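Local coordinates for protein pyruvate kinase (Toxoplasma gondii, PDB 3GG8) that probably catalyses the last step of glycolysis, transferring the phosphoryl group of phosphoenolpyruvate to ADP to give pyruvate and ATP, at residues C[316-319]-C[325-328]; C[40-45]-C[358-363]. All coordinates share one frame; numbering follows the deposited sequence.

Overall arrangement
Both contacts belong to the eight-stranded parallel barrel of the chain, and their centres lie about 13 Å apart. Contact 2 comes first and last in sequence: it joins the first barrel strand, 39-43, to helix 356-371, which follows the eighth strand, placing the helix over the seam where the first and eighth strands meet. Contact 1 falls between these two ends, in the loop that runs from the seventh strand, 309-312, into helix 327-339. Helix 356-371 is common ground, since Thr359 and Thr362 touch Leu316, Met319 and Pro325, while Val360 and Met363 touch the strand. Contact 1 also lies beside a second subunit, whereas contact 2 is internal to the chain.

Contact 1: residues C[316-319]-C[325-328]; sequences LESM and PTRA
Ser318 OG and the backbone N of Thr326 share one partner, the carboxylate oxygen OE1 of Glu329, which hydrogen-bonds to both and so ties the 3-10 turn and the residue just before helix 327-339 to the first turn of that helix. With chi1 at 77°, Ser318 OG sits between its own backbone N and carbonyl carbon and is carried over the backbone at the Pro325-Thr326 junction. There Ser318 OG lies 3.7 Å from Pro325 CA and 4.0 Å from the methyl CG2 of Thr326. Thr326 occupies the N-cap position, its side chain capping a backbone N just beyond 325-328.

This is the link between the seventh strand of the TIM barrel of pyruvate kinase and the helix after it. The chain makes a short 3-10 turn at 317-319, in which Met319 N bonds to Leu316 O (3.1 Å), and then returns so that Pro325 comes beside Met319.

The apolar part of the contact gathers on the proline. Met319 runs alongside the ring, both side chains pointing the same way: Met319 CG lies 3.6 Å from Pro325 N, and farther out Met319 SD is 3.8 Å from Pro325 CD. The thioether bends at its last torsion (chi3 82°), which puts Met319 CE 4.2 Å from Pro325 CD. Leu316 adds a looser touch, Leu316 CG to Pro325 CB at 4.2 Å. Thr359 and Thr362 of helix 356-371 pack against this apolar group, and Pro288 of the second subunit also packs on Pro325. Nearby, Arg327 directs its guanidinium to that same subunit, forming a salt bridge with its Asp332 and a hydrogen bond with its Gln314.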
loop_
_atom_site.group_PDB
_atom_site.type_symbol
_atom_site.label_atom_id
_atom_site.label_comp_id
_atom_site.label_asym_id
_atom_site.label_seq_id
_atom_site.Cartn_x
_atom_site.Cartn_y
_atom_site.Cartn_z
ATOM N N LEU C 316 -8.611 35.079 -15.501
ATOM C CA LEU C 316 -8.945 35.184 -16.917
ATOM C C LEU C 316 -8.941 36.654 -17.356
ATOM O O LEU C 316 -9.889 37.126 -17.986
ATOM C CB LEU C 316 -10.331 34.575 -17.149
ATOM C CG LEU C 316 -10.572 33.138 -17.620
ATOM C CD1 LEU C 316 -9.514 32.168 -17.211
ATOM C CD2 LEU C 316 -11.946 32.657 -17.186
ATOM N N GLU C 317 -7.863 37.368 -17.052
ATOM C CA GLU C 317 -7.895 38.825 -17.117
ATOM C C GLU C 317 -8.007 39.420 -18.515
ATOM O O GLU C 317 -8.592 40.499 -18.679
ATOM C CB GLU C 317 -6.790 39.457 -16.258
ATOM C CG GLU C 317 -6.982 39.061 -14.780
ATOM C CD GLU C 317 -6.701 40.165 -13.755
ATOM O OE1 GLU C 317 -5.812 41.007 -14.021
ATOM O OE2 GLU C 317 -7.354 40.161 -12.664
ATOM N N SER C 318 -7.525 38.693 -19.524
ATOM C CA SER C 318 -7.603 39.157 -20.908
ATOM C C SER C 318 -9.041 39.187 -21.429
ATOM O O SER C 318 -9.332 39.847 -22.425
ATOM C CB SER C 318 -6.748 38.277 -21.819
ATOM O OG SER C 318 -7.394 37.043 -22.094
ATOM N N MET C 319 -9.932 38.463 -20.756
ATOM C CA MET C 319 -11.344 38.404 -21.157
ATOM C C MET C 319 -12.163 39.639 -20.760
ATOM O O MET C 319 -13.336 39.767 -21.126
ATOM C CB MET C 319 -12.002 37.121 -20.634
ATOM C CG MET C 319 -11.464 35.852 -21.284
ATOM S SD MET C 319 -12.476 34.432 -20.833
ATOM C CE MET C 319 -13.832 34.576 -21.997
ATOM N N PRO C 325 -10.054 33.442 -23.543
ATOM C CA PRO C 325 -8.860 33.682 -22.718
ATOM C C PRO C 325 -7.622 33.241 -23.472
ATOM O O PRO C 325 -7.738 32.602 -24.523
ATOM C CB PRO C 325 -9.071 32.746 -21.535
ATOM C CG PRO C 325 -9.781 31.550 -22.160
ATOM C CD PRO C 325 -10.690 32.147 -23.211
ATOM N N THR C 326 -6.444 33.551 -22.945
ATOM C CA THR C 326 -5.221 32.998 -23.520
ATOM C C THR C 326 -5.030 31.571 -23.015
ATOM O O THR C 326 -5.646 31.164 -22.008
ATOM C CB THR C 326 -3.956 33.812 -23.139
ATOM O OG1 THR C 326 -3.711 33.701 -21.730
ATOM C CG2 THR C 326 -4.111 35.282 -23.521
ATOM N N ARG C 327 -4.174 30.830 -23.723
ATOM C CA ARG C 327 -3.708 29.508 -23.321
ATOM C C ARG C 327 -3.189 29.528 -21.883
ATOM O O ARG C 327 -3.623 28.737 -21.058
ATOM C CB ARG C 327 -2.599 29.054 -24.278
ATOM C CG ARG C 327 -2.350 27.554 -24.373
ATOM C CD ARG C 327 -1.242 27.019 -23.409
ATOM N NE ARG C 327 -0.099 27.924 -23.266
ATOM C CZ ARG C 327 0.549 28.125 -22.120
ATOM N NH1 ARG C 327 0.208 27.457 -21.032
ATOM N NH2 ARG C 327 1.557 28.982 -22.066
ATOM N N ALA C 328 -2.269 30.434 -21.579
ATOM C CA ALA C 328 -1.691 30.499 -20.242
ATOM C C ALA C 328 -2.754 30.682 -19.164
ATOM O O ALA C 328 -2.643 30.120 -18.079
ATOM C CB ALA C 328 -0.631 31.609 -20.159
#

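Contact 2: residues C[40-45]-C[358-363]; sequences IVCTMG and ITVETM
Apolar contacts join strand and helix at two places, Ile40 with Met363 and Cys42 with Val360. The side chains of Ile40 and Met363 overlap while running in opposing directions, and the methyl CE of Met363 ends against the CG2 branch of Ile40 at 3.4 Å, tighter than usual for two carbons. Met363 CE also has Ile40 CG1 at 4.1 Å, so it rests against both branches at the beta carbon. Met363 gets there by leaving its helix with CG roughly opposite the backbone N (chi1 -156°) and bending at chi3 (68°). About one turn earlier, the CG2 methyl of Val360 meets Cys42 SG at 3.7 Å.

A methyl also touches a backbone oxygen: Ile40 CD1 lies in van der Waals range of Val360 O, at 4.1 Å.

These pairs form part of the layer between strands and outer helices in the TIM barrel. Ile40 and Cys42, alternate residues of the first strand, face outward to helix 356-371; the axes of strand 40-43 and helix segment 358-363 run nearly antiparallel (161°) and approach to 10.1 Å. Val344 and Leu346 of the eighth strand also touch Met363, so the helix spans the seam where the barrel closes. Ala60 of helix 51-60 packs on Val360.

Hydrogen bonds hold each element separately. In the helix, Ile358 O accepts from Thr362 N at 3.0 Å and from Thr362 OG1 at 2.6 Å, the two donors reaching it from opposite faces of the carbonyl plane. The strand's backbone bonds go to its barrel neighbours, Ile40 and Cys42 both pairing with Val64 of strand 62-68.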
loop_
_atom_site.group_PDB
_atom_site.type_symbol
_atom_site.label_atom_id
_atom_site.label_comp_id
_atom_site.label_asym_id
_atom_site.label_seq_id
_atom_site.Cartn_x
_atom_site.Cartn_y
_atom_site.Cartn_z
ATOM N N ILE C 40 -17.922 28.645 -8.651
ATOM C CA ILE C 40 -17.459 29.864 -9.334
ATOM C C ILE C 40 -17.920 31.118 -8.591
ATOM O O ILE C 40 -19.118 31.286 -8.323
ATOM C CB ILE C 40 -17.886 29.900 -10.820
ATOM C CG1 ILE C 40 -17.254 28.726 -11.597
ATOM C CG2 ILE C 40 -17.527 31.235 -11.465
ATOM C CD1 ILE C 40 -17.780 28.545 -12.997
ATOM N N VAL C 41 -16.953 31.969 -8.236
ATOM C CA VAL C 41 -17.239 33.252 -7.584
ATOM C C VAL C 41 -17.125 34.396 -8.603
ATOM O O VAL C 41 -16.121 34.505 -9.333
ATOM C CB VAL C 41 -16.303 33.507 -6.369
ATOM C CG1 VAL C 41 -16.665 34.820 -5.660
ATOM C CG2 VAL C 41 -16.315 32.304 -5.392
ATOM N N CYS C 42 -18.172 35.230 -8.649
ATOM C CA CYS C 42 -18.247 36.367 -9.580
ATOM C C CYS C 42 -18.379 37.677 -8.832
ATOM O O CYS C 42 -19.195 37.810 -7.906
ATOM C CB CYS C 42 -19.428 36.210 -10.528
ATOM S SG CYS C 42 -19.309 34.736 -11.575
ATOM N N THR C 43 -17.539 38.630 -9.223
ATOM C CA THR C 43 -17.540 39.972 -8.643
ATOM C C THR C 43 -18.583 40.813 -9.369
ATOM O O THR C 43 -18.596 40.885 -10.605
ATOM C CB THR C 43 -16.142 40.619 -8.742
ATOM O OG1 THR C 43 -15.209 39.793 -8.048
ATOM C CG2 THR C 43 -16.104 42.021 -8.116
ATOM N N MET C 44 -19.456 41.436 -8.577
ATOM C CA MET C 44 -20.490 42.323 -9.073
ATOM C C MET C 44 -19.873 43.629 -9.534
ATOM O O MET C 44 -18.862 44.057 -8.990
ATOM C CB MET C 44 -21.464 42.624 -7.927
ATOM C CG MET C 44 -22.095 41.369 -7.353
ATOM S SD MET C 44 -23.154 40.526 -8.567
ATOM C CE MET C 44 -22.028 39.450 -9.484
ATOM N N GLY C 45 -20.504 44.267 -10.514
ATOM C CA GLY C 45 -19.994 45.521 -11.065
ATOM C C GLY C 45 -20.863 45.997 -12.207
ATOM O O GLY C 45 -21.855 45.344 -12.527
ATOM N N ILE C 358 -20.075 35.188 -20.996
ATOM C CA ILE C 358 -19.108 34.390 -21.744
ATOM C C ILE C 358 -17.891 34.009 -20.887
ATOM O O ILE C 358 -17.371 32.897 -21.007
ATOM C CB ILE C 358 -18.700 35.068 -23.092
ATOM C CG1 ILE C 358 -19.886 35.028 -24.066
ATOM C CG2 ILE C 358 -17.490 34.369 -23.717
ATOM C CD1 ILE C 358 -19.582 35.480 -25.494
ATOM N N THR C 359 -17.451 34.913 -20.013
ATOM C CA THR C 359 -16.343 34.609 -19.122
ATOM C C THR C 359 -16.746 33.516 -18.116
ATOM O O THR C 359 -15.951 32.623 -17.824
ATOM C CB THR C 359 -15.783 35.872 -18.413
ATOM O OG1 THR C 359 -15.505 36.888 -19.389
ATOM C CG2 THR C 359 -14.488 35.550 -17.663
ATOM N N VAL C 360 -17.977 33.575 -17.609
ATOM C CA VAL C 360 -18.449 32.563 -16.656
ATOM C C VAL C 360 -18.588 31.190 -17.310
ATOM O O VAL C 360 -18.230 30.177 -16.711
ATOM C CB VAL C 360 -19.798 32.939 -15.974
ATOM C CG1 VAL C 360 -20.241 31.847 -15.027
ATOM C CG2 VAL C 360 -19.682 34.228 -15.225
ATOM N N GLU C 361 -19.120 31.154 -18.526
ATOM C CA GLU C 361 -19.218 29.900 -19.282
ATOM C C GLU C 361 -17.836 29.306 -19.548
ATOM O O GLU C 361 -17.654 28.089 -19.493
ATOM C CB GLU C 361 -19.921 30.110 -20.633
ATOM C CG GLU C 361 -21.224 30.895 -20.587
ATOM C CD GLU C 361 -21.960 30.885 -21.920
ATOM O OE1 GLU C 361 -23.194 30.635 -21.915
ATOM O OE2 GLU C 361 -21.315 31.120 -22.967
ATOM N N THR C 362 -16.880 30.168 -19.866
ATOM C CA THR C 362 -15.520 29.752 -20.208
ATOM C C THR C 362 -14.825 29.116 -19.001
ATOM O O THR C 362 -14.186 28.061 -19.121
ATOM C CB THR C 362 -14.708 30.937 -20.790
ATOM O OG1 THR C 362 -15.388 31.433 -21.947
ATOM C CG2 THR C 362 -13.289 30.537 -21.164
ATOM N N MET C 363 -14.970 29.733 -17.840
ATOM C CA MET C 363 -14.389 29.168 -16.637
ATOM C C MET C 363 -15.042 27.857 -16.236
ATOM O O MET C 363 -14.368 26.997 -15.694
ATOM C CB MET C 363 -14.422 30.151 -15.458
ATOM C CG MET C 363 -13.325 29.811 -14.436
ATOM S SD MET C 363 -12.801 31.221 -13.468
ATOM C CE MET C 363 -14.305 31.455 -12.539
#